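PDB 6HLX: AgaA from Rhizobium radiobacter, which binds the opine agropinic acid as a periplasmic binding protein and probably delivers it to an ABC transporter for import. Local coordinates for residues F195-N200 with T329-F334; I214-A219 with R452-A457; E230-R235 with Y456-G461; L234-P239 with F471-S476. One frame throughout, in Å; residues are numbered along the deposited sequence. Where two conformers were deposited one is given.

Interaction 1: residues F195-N200 with T329-F334; sequences FYSDEN and TSQYSF. With G9Z (agropinic acid), chain E.
Glu199 OE2 takes the backbone N-H of Ser333 at 2.9 Å, in a nearly straight bond (173° at the hydrogen). The donor reaches this oxygen on its syn side, 28° out of the carboxylate plane. The same oxygen also meets water 1, 2.8 Å away. That water accepts from Glu199 N and lies 2.8 Å from Gln331 O, so it bridges the two backbones. The other carboxylate oxygen is tied in as well. Glu199 OE1 accepts from water 2 at 2.7 Å, and water 2 accepts from the backbone N of Phe334. One carboxylate therefore serves the first two N-H groups of helix 333-347, one directly and one through water. The positive end of the helix would probably favour its charged form. Glu199 CG sits between its own backbone N and carbonyl carbon (chi1 60°), and the chain beyond is extended, which carries the carboxylate across to Ser333 CB. Tyr332, at the N-cap position, turns its CB away from Glu199. Its ring lies against agropinic acid, with ligand CB 3.6 Å above the ring plane and over its centre. Its hydroxyl bonds to Ser9. Phe334 meets the ligand carboxylate with its ring edge. The contact thus joins the start of helix 199-207, just after strand 190-195, to the start of helix 333-347, which follows strand 322-327.

Interaction 2: residues I214-A219 with R452-A457; sequences IDYVPA and REQNYA. With G9Z (agropinic acid), chain E; EDO (1,2-ethanediol), chain B.
Gln454 sets its amide nitrogen over the ring of Tyr216. NE2 stands 3.3 Å above the ring plane, over its centre, and the amide and ring planes are 82° apart. The amide oxygen is held by Arg452, which meets Gln454 OE1 with both NE and NH2, the NH2 bond being 2.8 Å. Gln454 OE1 lies in the guanidinium plane, and this side-on grip probably helps to hold the amide where NE2 faces the ring. Arg452 NH2 then also reaches agropinic acid O at 2.7 Å, while Arg452 NH1 bonds to ligand OXT. Tyr216 OH donates to the same ligand O at 2.7 Å, and this oxygen lies at the edge of the tyrosine ring. Two side chains, one from each segment, thus bind the ligand carboxylate in the pocket of this periplasmic binding protein. Away from the ligand the segments make one antiparallel bridge, where strand 213-214 meets strand 456-459. Ile214 and Ala457 are a hydrogen-bonded pair joined by two backbone bonds. Beyond it the chain of 214-219 turns, and Val217 N donates to Asn455 O at 3.1 Å. Val217 CG2, anti to its carbonyl carbon, rests 3.6 Å from Ala457 CB. Water 4 accepts from Tyr216 N and donates to Asn455 O, and it sits over one face of the Tyr456 ring. Waters 5 and 6 both donate to Val217 O.

Interaction 3: residues E230-R235 with Y456-G461; sequences ETQLLR and YAVKKG
Strands 231-234 and 456-459 form the antiparallel edge of the mixed sheet that also holds strand 213-214. Strand 231-234 is an outermost strand of that sheet within this chain. The axes of the two strands approach to 4.6 Å, with their directions 153° apart. Gln232 and Val458 make one hydrogen-bonded pair, and Leu234 and Tyr456 make the next. Leu234 N meets Tyr456 O at 2.9 Å. Beyond the strand end, Lys460 N donates to Glu230 O at 2.8 Å. Between these pairs lie the non-hydrogen-bonded pairs Thr231 with Lys459 and Leu233 with Ala457. On one face Leu234 CD1 packs on Val458 CG1 at 3.8 Å, the two side chains crossing at about a right angle. Val458 CG2 touches Gln232 on the same face, and those two side chains run side by side. Leu233 and Thr231 are on the other face, which helices 199-207 and 222-227 cover. Thr231 OG1 bonds there to Ile225 O. Lys459 bends at chi2 (-73°), which brings its CD to 3.4 Å from Glu230 O. Lys460 is extended and crosses the bent Glu230 side chain; its CD is 4.0 Å from Glu230 OE1. Glu230 OE2 and Lys460 NZ are 4.8 Å apart, so the opposite charges may attract without touching. Backbone bonding and apolar packing therefore hold this edge, and charge probably adds only a little.

Interaction 4: residues L234-P239 with F471-S476; sequences LRNTGP and FLTFQS. With EDO (1,2-ethanediol), chain C.
Asn236 and Thr473 form the tight part of this contact. Asn236 OD1 lies 3.4 Å from Thr473 CG2, and Asn236 CG and ND2 both rest on Thr473 CB. Asn236 holds its CG anti to its backbone N (chi1 169°), which directs the amide to the 3-10 segment 471-476. Each polar end has a partner. Asn236 OD1 accepts from Gly238 N at 2.8 Å, Asn236 ND2 bonds to Gly470 O, and Thr473 OG1 bonds to Asn467. Gly238 O meets the edge of the Phe471 ring, 3.4 Å from CE1 and in the ring plane. Pro239 packs more loosely. Its CG is 3.9 Å from Thr473 CG2 and 4.1 Å from Phe474 CE1. Thr237 is on the solvent side. Its CB points away from segment 471-476, and its O accepts a weak hydrogen bond from a bound 1,2-ethanediol, probably left from crystallisation. Phe474 also touches agropinic acid, so the packing reaches the ligand pocket. The bond from Gly238 N makes residues 236-238 an Asx turn, set in the loop that leads from strand 231-234 to strand 240-245 and so from one mixed sheet to the other.

Overall arrangement
From the N terminus, segment 195-200 comes first, and interaction 1 closes a loop of 128 residues by meeting 329-334. It joins the starts of helices 199-207 and 333-347. Segments 214-219, 230-235 and 234-239 lie within that loop, but their partners lie beyond residue 450, so interaction 1 crosses the other three. Interaction 3 starts within the loop of interaction 2 and ends on the same strand, 456-459. Together they order strands 213-214, 456-459 and 231-234 in one mixed sheet. Interaction 4 starts where interaction 3 does and crosses interaction 2. It packs the passage to strand 240-245 of the other mixed sheet on 471-476. Interactions 1, 2 and 4 all touch agropinic acid.

Interaction 1: residues F195-N200 with T329-F334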
# COMPACT_ATOMS: atom_id res chain seq x y z
N PHE A 195 -16.34 6.53 9.32
CA PHE A 195 -15.21 5.92 10.03
C PHE A 195 -15.66 4.99 11.13
O PHE A 195 -16.31 5.44 12.09
CB PHE A 195 -14.31 7.03 10.62
CG PHE A 195 -14.07 8.19 9.67
CD1 PHE A 195 -13.69 7.97 8.35
CD2 PHE A 195 -14.13 9.50 10.12
CE1 PHE A 195 -13.46 9.03 7.48
CE2 PHE A 195 -13.87 10.57 9.26
CZ PHE A 195 -13.55 10.33 7.94
N TYR A 196 -15.29 3.70 11.02
CA TYR A 196 -15.58 2.70 12.06
C TYR A 196 -14.27 2.06 12.51
O TYR A 196 -13.86 1.04 11.95
CB TYR A 196 -16.54 1.62 11.53
CG TYR A 196 -17.95 2.10 11.28
CD1 TYR A 196 -18.90 2.06 12.30
CD2 TYR A 196 -18.35 2.52 10.02
CE1 TYR A 196 -20.22 2.47 12.07
CE2 TYR A 196 -19.66 2.91 9.78
CZ TYR A 196 -20.59 2.91 10.81
OH TYR A 196 -21.89 3.31 10.56
N SER A 197 -13.61 2.67 13.52
CA SER A 197 -12.32 2.17 14.01
C SER A 197 -12.42 0.85 14.79
O SER A 197 -11.45 0.09 14.82
CB SER A 197 -11.61 3.24 14.82
OG SER A 197 -11.45 4.35 13.94
N ASP A 198 -13.57 0.57 15.42
CA ASP A 198 -13.75 -0.69 16.14
C ASP A 198 -14.35 -1.66 15.07
O ASP A 198 -15.45 -1.39 14.57
CB ASP A 198 -14.69 -0.52 17.34
CG ASP A 198 -15.05 -1.85 17.98
OD1 ASP A 198 -15.81 -2.62 17.36
OD2 ASP A 198 -14.56 -2.13 19.10
N GLU A 199 -13.64 -2.76 14.73
CA GLU A 199 -14.09 -3.64 13.64
C GLU A 199 -15.43 -4.34 13.91
O GLU A 199 -16.18 -4.61 12.96
CB GLU A 199 -13.00 -4.65 13.22
CG GLU A 199 -12.55 -5.58 14.33
CD GLU A 199 -11.14 -6.11 14.09
OE1 GLU A 199 -11.01 -7.34 13.90
OE2 GLU A 199 -10.19 -5.30 14.05
N ASN A 200 -15.76 -4.55 15.19
CA ASN A 200 -17.07 -5.14 15.53
C ASN A 200 -18.19 -4.15 15.23
O ASN A 200 -19.21 -4.55 14.65
CB ASN A 200 -17.11 -5.64 16.97
CG ASN A 200 -16.13 -6.77 17.15
OD1 ASN A 200 -16.16 -7.77 16.42
ND2 ASN A 200 -15.19 -6.62 18.07
N THR A 329 -0.41 -2.07 16.29
CA THR A 329 -1.58 -1.21 16.57
C THR A 329 -2.65 -2.04 17.24
O THR A 329 -2.73 -3.25 16.99
CB THR A 329 -2.12 -0.56 15.26
OG1 THR A 329 -3.21 0.34 15.55
CG2 THR A 329 -2.59 -1.61 14.20
N SER A 330 -3.50 -1.39 18.04
CA SER A 330 -4.66 -2.08 18.61
C SER A 330 -5.90 -1.80 17.70
O SER A 330 -6.96 -2.34 17.96
CB SER A 330 -4.94 -1.55 20.00
OG SER A 330 -4.95 -0.14 19.88
N GLN A 331 -5.78 -0.93 16.68
CA GLN A 331 -6.93 -0.58 15.82
C GLN A 331 -7.39 -1.74 14.91
O GLN A 331 -8.55 -1.78 14.50
CB GLN A 331 -6.60 0.66 14.98
CG GLN A 331 -7.86 1.19 14.22
CD GLN A 331 -7.78 2.62 13.74
OE1 GLN A 331 -8.49 3.01 12.78
NE2 GLN A 331 -6.98 3.44 14.40
N TYR A 332 -6.45 -2.63 14.56
CA TYR A 332 -6.73 -3.79 13.72
C TYR A 332 -6.42 -4.99 14.57
O TYR A 332 -5.26 -5.21 14.93
CB TYR A 332 -5.85 -3.73 12.45
CG TYR A 332 -6.21 -2.55 11.58
CD1 TYR A 332 -5.69 -1.28 11.85
CD2 TYR A 332 -7.11 -2.68 10.53
CE1 TYR A 332 -6.05 -0.17 11.08
CE2 TYR A 332 -7.49 -1.58 9.76
CZ TYR A 332 -6.98 -0.32 10.06
OH TYR A 332 -7.33 0.75 9.29
N SER A 333 -7.45 -5.74 14.97
CA SER A 333 -7.23 -6.90 15.83
C SER A 333 -6.17 -7.85 15.28
O SER A 333 -5.37 -8.38 16.06
CB SER A 333 -8.52 -7.66 16.09
OG SER A 333 -9.36 -6.84 16.88
N PHE A 334 -6.14 -8.04 13.94
CA PHE A 334 -5.10 -8.97 13.42
C PHE A 334 -3.68 -8.46 13.68
O PHE A 334 -2.78 -9.27 13.84
CB PHE A 334 -5.33 -9.31 11.94
CG PHE A 334 -5.12 -8.16 10.97
CD1 PHE A 334 -3.85 -7.88 10.48
CD2 PHE A 334 -6.19 -7.37 10.56
CE1 PHE A 334 -3.65 -6.80 9.60
CE2 PHE A 334 -5.99 -6.31 9.66
CZ PHE A 334 -4.73 -6.04 9.18
OAM G9Z E . -3.53 0.97 6.28
CAB G9Z E . -3.41 -0.08 6.94
CAC G9Z E . -4.17 -0.35 8.09
CB G9Z E . -3.72 -1.75 8.59
CA G9Z E . -2.54 -2.12 7.72
C G9Z E . -2.70 -3.42 7.14
O G9Z E . -3.37 -3.53 6.07
N G9Z E . -2.46 -1.01 6.71
CAG G9Z E . -1.52 -0.99 5.53
CAH G9Z E . -0.12 -0.54 5.97
OAP G9Z E . 0.36 -1.53 6.88
CAI G9Z E . 0.85 -0.40 4.80
OAQ G9Z E . 0.17 0.26 3.70
CAJ G9Z E . 2.08 0.48 5.17
OAR G9Z E . 2.96 0.59 4.04
CAK G9Z E . 2.88 0.05 6.43
OAT G9Z E . 3.79 1.10 6.80
CAL G9Z E . 3.61 -1.29 6.24
OAS G9Z E . 4.22 -1.70 7.48
OXT G9Z E . -2.20 -4.40 7.75
O HOH W 1 -10.90 -2.95 15.34
O HOH W 2 -8.78 -7.90 12.54

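Interaction 2: residues I214-A219 with R452-A457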
# COMPACT_ATOMS: atom_id res chain seq x y z
N ILE A 214 -18.33 -2.27 3.51
CA ILE A 214 -17.30 -2.14 4.54
C ILE A 214 -15.99 -2.69 4.04
O ILE A 214 -15.98 -3.65 3.26
CB ILE A 214 -17.66 -2.74 5.93
CG1 ILE A 214 -17.90 -4.30 5.87
CG2 ILE A 214 -18.83 -1.98 6.59
CD1 ILE A 214 -17.84 -5.02 7.26
N ASP A 215 -14.88 -2.14 4.52
CA ASP A 215 -13.57 -2.73 4.17
C ASP A 215 -12.97 -3.46 5.38
O ASP A 215 -13.57 -3.47 6.46
CB ASP A 215 -12.61 -1.69 3.56
CG ASP A 215 -12.15 -0.57 4.44
OD1 ASP A 215 -12.43 -0.62 5.66
OD2 ASP A 215 -11.45 0.33 3.93
N TYR A 216 -11.81 -4.13 5.19
CA TYR A 216 -11.14 -4.88 6.25
C TYR A 216 -12.11 -5.79 7.03
O TYR A 216 -12.24 -5.68 8.24
CB TYR A 216 -10.37 -3.94 7.18
CG TYR A 216 -9.06 -3.46 6.61
CD1 TYR A 216 -8.99 -2.31 5.83
CD2 TYR A 216 -7.87 -4.10 6.93
CE1 TYR A 216 -7.78 -1.85 5.33
CE2 TYR A 216 -6.64 -3.64 6.44
CZ TYR A 216 -6.60 -2.51 5.63
OH TYR A 216 -5.39 -2.03 5.17
N VAL A 217 -12.84 -6.66 6.31
CA VAL A 217 -13.77 -7.56 6.99
C VAL A 217 -12.92 -8.48 7.87
O VAL A 217 -12.00 -9.13 7.34
CB VAL A 217 -14.59 -8.40 5.97
CG1 VAL A 217 -15.43 -9.45 6.69
CG2 VAL A 217 -15.45 -7.49 5.09
N PRO A 218 -13.18 -8.55 9.19
CA PRO A 218 -12.36 -9.44 10.04
C PRO A 218 -12.55 -10.90 9.66
O PRO A 218 -13.65 -11.30 9.29
CB PRO A 218 -12.87 -9.16 11.45
CG PRO A 218 -13.58 -7.83 11.36
CD PRO A 218 -14.18 -7.82 9.98
N ALA A 219 -11.46 -11.70 9.76
CA ALA A 219 -11.49 -13.14 9.43
C ALA A 219 -12.57 -13.88 10.22
O ALA A 219 -13.21 -14.76 9.65
CB ALA A 219 -10.12 -13.76 9.71
N ARG A 452 -2.32 -13.26 3.68
CA ARG A 452 -3.62 -13.15 4.36
C ARG A 452 -4.76 -12.87 3.37
O ARG A 452 -4.51 -12.35 2.28
CB ARG A 452 -3.59 -12.03 5.44
CG ARG A 452 -3.50 -10.62 4.86
CD ARG A 452 -3.50 -9.54 5.94
NE ARG A 452 -4.08 -8.29 5.45
CZ ARG A 452 -3.58 -7.08 5.69
NH1 ARG A 452 -2.46 -6.94 6.39
NH2 ARG A 452 -4.21 -6.00 5.25
N GLU A 453 -6.00 -13.12 3.80
CA GLU A 453 -7.17 -12.72 3.01
C GLU A 453 -7.42 -11.22 3.29
O GLU A 453 -7.21 -10.75 4.42
CB GLU A 453 -8.41 -13.50 3.43
CG GLU A 453 -8.33 -14.97 3.07
CD GLU A 453 -9.65 -15.70 3.21
OE1 GLU A 453 -9.66 -16.93 2.99
OE2 GLU A 453 -10.67 -15.05 3.53
N GLN A 454 -7.88 -10.49 2.28
CA GLN A 454 -8.20 -9.07 2.40
C GLN A 454 -9.56 -8.94 1.75
O GLN A 454 -9.68 -9.02 0.52
CB GLN A 454 -7.14 -8.21 1.69
CG GLN A 454 -7.42 -6.70 1.80
CD GLN A 454 -7.25 -6.16 3.21
OE1 GLN A 454 -6.59 -6.75 4.06
NE2 GLN A 454 -7.85 -5.01 3.50
N ASN A 455 -10.61 -8.84 2.58
CA ASN A 455 -11.96 -8.91 2.05
C ASN A 455 -12.75 -7.64 2.29
O ASN A 455 -12.52 -6.93 3.28
CB ASN A 455 -12.69 -10.09 2.72
CG ASN A 455 -11.98 -11.42 2.53
OD1 ASN A 455 -11.44 -11.70 1.46
ND2 ASN A 455 -11.93 -12.26 3.54
N TYR A 456 -13.67 -7.36 1.35
CA TYR A 456 -14.70 -6.31 1.47
C TYR A 456 -16.02 -7.04 1.64
O TYR A 456 -16.14 -8.24 1.31
CB TYR A 456 -14.82 -5.48 0.17
CG TYR A 456 -13.69 -4.49 -0.00
CD1 TYR A 456 -12.47 -4.88 -0.56
CD2 TYR A 456 -13.81 -3.17 0.45
CE1 TYR A 456 -11.42 -3.98 -0.71
CE2 TYR A 456 -12.76 -2.26 0.31
CZ TYR A 456 -11.57 -2.68 -0.26
OH TYR A 456 -10.49 -1.83 -0.38
N ALA A 457 -17.03 -6.31 2.09
CA ALA A 457 -18.37 -6.87 2.14
C ALA A 457 -19.33 -5.82 1.67
O ALA A 457 -19.11 -4.63 1.92
CB ALA A 457 -18.72 -7.34 3.53
OAM G9Z E . -3.53 0.97 6.28
CAB G9Z E . -3.41 -0.08 6.94
CAC G9Z E . -4.17 -0.35 8.09
CB G9Z E . -3.72 -1.75 8.59
CA G9Z E . -2.54 -2.12 7.72
C G9Z E . -2.70 -3.42 7.14
O G9Z E . -3.37 -3.53 6.07
N G9Z E . -2.46 -1.01 6.71
CAG G9Z E . -1.52 -0.99 5.53
CAH G9Z E . -0.12 -0.54 5.97
OAP G9Z E . 0.36 -1.53 6.88
CAI G9Z E . 0.85 -0.40 4.80
OAQ G9Z E . 0.17 0.26 3.70
CAJ G9Z E . 2.08 0.48 5.17
OAR G9Z E . 2.96 0.59 4.04
CAK G9Z E . 2.88 0.05 6.43
OAT G9Z E . 3.79 1.10 6.80
CAL G9Z E . 3.61 -1.29 6.24
OAS G9Z E . 4.22 -1.70 7.48
OXT G9Z E . -2.20 -4.40 7.75
C1 EDO B . -8.46 -9.82 9.99
O1 EDO B . -8.63 -10.71 8.94
C2 EDO B . -9.18 -10.32 11.24
O2 EDO B . -8.44 -11.30 11.90
O HOH W 3 -10.94 0.35 1.28
O HOH W 4 -10.68 -4.62 2.56
O HOH W 5 -10.09 -8.48 5.40
O HOH W 6 -11.82 -11.62 6.26

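Interaction 3: residues E230-R235 with Y456-G461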
# COMPACT_ATOMS: atom_id res chain seq x y z
N GLU A 230 -28.32 -11.33 2.67
CA GLU A 230 -28.38 -9.89 2.44
C GLU A 230 -27.02 -9.23 2.34
O GLU A 230 -26.95 -8.02 2.13
CB GLU A 230 -29.26 -9.20 3.50
CG GLU A 230 -30.72 -9.61 3.43
CD GLU A 230 -31.47 -9.32 2.14
OE1 GLU A 230 -31.26 -8.24 1.55
OE2 GLU A 230 -32.29 -10.18 1.73
N THR A 231 -25.94 -10.00 2.50
CA THR A 231 -24.58 -9.49 2.36
C THR A 231 -23.82 -10.40 1.40
O THR A 231 -24.21 -11.56 1.22
CB THR A 231 -23.86 -9.42 3.73
OG1 THR A 231 -23.89 -10.72 4.34
CG2 THR A 231 -24.49 -8.37 4.68
N GLN A 232 -22.73 -9.89 0.84
CA GLN A 232 -21.86 -10.62 -0.08
C GLN A 232 -20.43 -10.29 0.31
O GLN A 232 -20.12 -9.13 0.57
CB GLN A 232 -22.13 -10.14 -1.52
CG GLN A 232 -21.15 -10.69 -2.59
CD GLN A 232 -21.36 -10.16 -4.00
OE1 GLN A 232 -22.04 -9.15 -4.24
NE2 GLN A 232 -20.76 -10.83 -4.98
N LEU A 233 -19.56 -11.30 0.33
CA LEU A 233 -18.15 -11.10 0.63
C LEU A 233 -17.39 -11.03 -0.72
O LEU A 233 -17.64 -11.86 -1.60
CB LEU A 233 -17.67 -12.30 1.46
CG LEU A 233 -16.30 -12.16 2.07
CD1 LEU A 233 -16.32 -11.18 3.26
CD2 LEU A 233 -15.79 -13.51 2.52
N LEU A 234 -16.48 -10.05 -0.88
CA LEU A 234 -15.65 -9.88 -2.08
C LEU A 234 -14.24 -10.24 -1.65
O LEU A 234 -13.63 -9.52 -0.85
CB LEU A 234 -15.70 -8.44 -2.61
CG LEU A 234 -17.11 -7.88 -2.92
CD1 LEU A 234 -17.01 -6.45 -3.40
CD2 LEU A 234 -17.85 -8.72 -3.96
N ARG A 235 -13.74 -11.39 -2.13
CA ARG A 235 -12.45 -11.97 -1.69
C ARG A 235 -11.19 -11.52 -2.43
O ARG A 235 -11.22 -11.10 -3.60
CB ARG A 235 -12.52 -13.50 -1.71
CG ARG A 235 -13.50 -14.09 -0.69
CD ARG A 235 -12.96 -15.32 0.05
NE ARG A 235 -14.03 -16.12 0.67
CZ ARG A 235 -14.06 -16.51 1.94
NH1 ARG A 235 -13.08 -16.19 2.77
NH2 ARG A 235 -15.08 -17.22 2.39
N TYR A 456 -13.67 -7.36 1.35
CA TYR A 456 -14.70 -6.31 1.47
C TYR A 456 -16.02 -7.04 1.64
O TYR A 456 -16.14 -8.24 1.31
CB TYR A 456 -14.82 -5.48 0.17
CG TYR A 456 -13.69 -4.49 -0.00
CD1 TYR A 456 -12.47 -4.88 -0.56
CD2 TYR A 456 -13.81 -3.17 0.45
CE1 TYR A 456 -11.42 -3.98 -0.71
CE2 TYR A 456 -12.76 -2.26 0.31
CZ TYR A 456 -11.57 -2.68 -0.26
OH TYR A 456 -10.49 -1.83 -0.38
N ALA A 457 -17.03 -6.31 2.09
CA ALA A 457 -18.37 -6.87 2.14
C ALA A 457 -19.33 -5.82 1.67
O ALA A 457 -19.11 -4.63 1.92
CB ALA A 457 -18.72 -7.34 3.53
N VAL A 458 -20.35 -6.24 0.90
CA VAL A 458 -21.34 -5.31 0.37
C VAL A 458 -22.73 -5.79 0.72
O VAL A 458 -22.96 -7.00 0.94
CB VAL A 458 -21.19 -5.07 -1.17
CG1 VAL A 458 -19.75 -4.68 -1.55
CG2 VAL A 458 -21.64 -6.28 -1.99
N LYS A 459 -23.68 -4.85 0.73
CA LYS A 459 -25.07 -5.21 0.96
C LYS A 459 -25.65 -5.70 -0.37
O LYS A 459 -25.25 -5.23 -1.43
CB LYS A 459 -25.87 -3.98 1.44
CG LYS A 459 -26.02 -3.90 2.96
CD LYS A 459 -27.04 -4.94 3.48
CE LYS A 459 -27.61 -4.62 4.84
NZ LYS A 459 -27.94 -5.86 5.60
N LYS A 460 -26.61 -6.63 -0.32
CA LYS A 460 -27.30 -7.06 -1.54
C LYS A 460 -27.94 -5.77 -2.11
O LYS A 460 -28.56 -5.00 -1.37
CB LYS A 460 -28.40 -8.08 -1.20
CG LYS A 460 -29.13 -8.63 -2.43
CD LYS A 460 -30.14 -9.70 -2.04
CE LYS A 460 -30.84 -10.29 -3.24
NZ LYS A 460 -31.69 -11.45 -2.88
N GLY A 461 -27.72 -5.52 -3.39
CA GLY A 461 -28.20 -4.31 -4.05
C GLY A 461 -27.04 -3.47 -4.57
O GLY A 461 -27.21 -2.63 -5.45

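Interaction 4: residues L234-P239 with F471-S476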
# COMPACT_ATOMS: atom_id res chain seq x y z
N LEU A 234 -16.48 -10.05 -0.88
CA LEU A 234 -15.65 -9.88 -2.08
C LEU A 234 -14.24 -10.24 -1.65
O LEU A 234 -13.63 -9.52 -0.85
CB LEU A 234 -15.70 -8.44 -2.61
CG LEU A 234 -17.11 -7.88 -2.92
CD1 LEU A 234 -17.01 -6.45 -3.40
CD2 LEU A 234 -17.85 -8.72 -3.96
N ARG A 235 -13.74 -11.39 -2.13
CA ARG A 235 -12.45 -11.97 -1.69
C ARG A 235 -11.19 -11.52 -2.43
O ARG A 235 -11.22 -11.10 -3.60
CB ARG A 235 -12.52 -13.50 -1.71
CG ARG A 235 -13.50 -14.09 -0.69
CD ARG A 235 -12.96 -15.32 0.05
NE ARG A 235 -14.03 -16.12 0.67
CZ ARG A 235 -14.06 -16.51 1.94
NH1 ARG A 235 -13.08 -16.19 2.77
NH2 ARG A 235 -15.08 -17.22 2.39
N ASN A 236 -10.05 -11.63 -1.72
CA ASN A 236 -8.72 -11.34 -2.23
C ASN A 236 -7.76 -12.01 -1.25
O ASN A 236 -8.09 -12.13 -0.07
CB ASN A 236 -8.47 -9.81 -2.29
CG ASN A 236 -7.02 -9.38 -2.55
OD1 ASN A 236 -6.19 -9.28 -1.64
ND2 ASN A 236 -6.69 -9.07 -3.79
N THR A 237 -6.58 -12.44 -1.75
CA THR A 237 -5.49 -13.03 -0.94
C THR A 237 -4.14 -12.40 -1.33
O THR A 237 -3.13 -13.12 -1.48
CB THR A 237 -5.40 -14.54 -1.15
OG1 THR A 237 -5.22 -14.77 -2.55
CG2 THR A 237 -6.57 -15.28 -0.59
N GLY A 238 -4.11 -11.08 -1.42
CA GLY A 238 -2.95 -10.31 -1.86
C GLY A 238 -1.90 -9.93 -0.84
O GLY A 238 -0.71 -10.08 -1.13
N PRO A 239 -2.28 -9.40 0.35
CA PRO A 239 -1.24 -8.93 1.28
C PRO A 239 -0.56 -10.03 2.06
O PRO A 239 -1.05 -11.15 2.16
CB PRO A 239 -2.00 -7.98 2.24
CG PRO A 239 -3.41 -7.78 1.62
CD PRO A 239 -3.64 -9.08 0.86
N PHE A 471 -2.00 -7.82 -5.42
CA PHE A 471 -1.39 -6.64 -4.79
C PHE A 471 -2.18 -5.34 -4.97
O PHE A 471 -1.82 -4.32 -4.36
CB PHE A 471 0.05 -6.45 -5.33
CG PHE A 471 1.12 -7.31 -4.72
CD1 PHE A 471 0.87 -8.10 -3.59
CD2 PHE A 471 2.40 -7.35 -5.28
CE1 PHE A 471 1.89 -8.87 -3.01
CE2 PHE A 471 3.41 -8.14 -4.70
CZ PHE A 471 3.16 -8.87 -3.57
N LEU A 472 -3.21 -5.32 -5.82
CA LEU A 472 -3.99 -4.09 -6.05
C LEU A 472 -5.13 -3.91 -5.08
O LEU A 472 -5.87 -2.92 -5.18
CB LEU A 472 -4.53 -4.05 -7.50
CG LEU A 472 -3.47 -3.96 -8.57
CD1 LEU A 472 -4.08 -4.06 -9.91
CD2 LEU A 472 -2.68 -2.66 -8.45
N THR A 473 -5.30 -4.84 -4.10
CA THR A 473 -6.47 -4.74 -3.20
C THR A 473 -6.57 -3.39 -2.47
O THR A 473 -7.70 -2.88 -2.32
CB THR A 473 -6.55 -5.93 -2.23
OG1 THR A 473 -7.75 -5.81 -1.43
CG2 THR A 473 -5.32 -6.05 -1.31
N PHE A 474 -5.45 -2.79 -2.04
CA PHE A 474 -5.53 -1.51 -1.32
C PHE A 474 -5.96 -0.32 -2.21
O PHE A 474 -6.22 0.77 -1.68
CB PHE A 474 -4.22 -1.19 -0.58
CG PHE A 474 -3.83 -2.11 0.55
CD1 PHE A 474 -4.75 -2.99 1.12
CD2 PHE A 474 -2.54 -2.07 1.09
CE1 PHE A 474 -4.39 -3.81 2.20
CE2 PHE A 474 -2.17 -2.91 2.15
CZ PHE A 474 -3.10 -3.77 2.70
N GLN A 475 -5.99 -0.53 -3.55
CA GLN A 475 -6.43 0.50 -4.51
C GLN A 475 -7.88 0.28 -4.94
O GLN A 475 -8.35 0.96 -5.86
CB GLN A 475 -5.52 0.52 -5.74
CG GLN A 475 -4.08 0.90 -5.38
CD GLN A 475 -3.27 1.20 -6.61
OE1 GLN A 475 -3.83 1.42 -7.68
NE2 GLN A 475 -1.95 1.20 -6.48
N SER A 476 -8.59 -0.66 -4.30
CA SER A 476 -9.98 -1.00 -4.67
C SER A 476 -10.94 0.19 -4.68
O SER A 476 -11.94 0.16 -5.41
CB SER A 476 -10.53 -2.12 -3.79
OG SER A 476 -9.79 -3.32 -3.94
C1 EDO C . 0.15 -15.26 -3.37
O1 EDO C . -1.05 -14.52 -3.23
C2 EDO C . 0.11 -16.01 -4.71
O2 EDO C . 1.27 -16.80 -4.82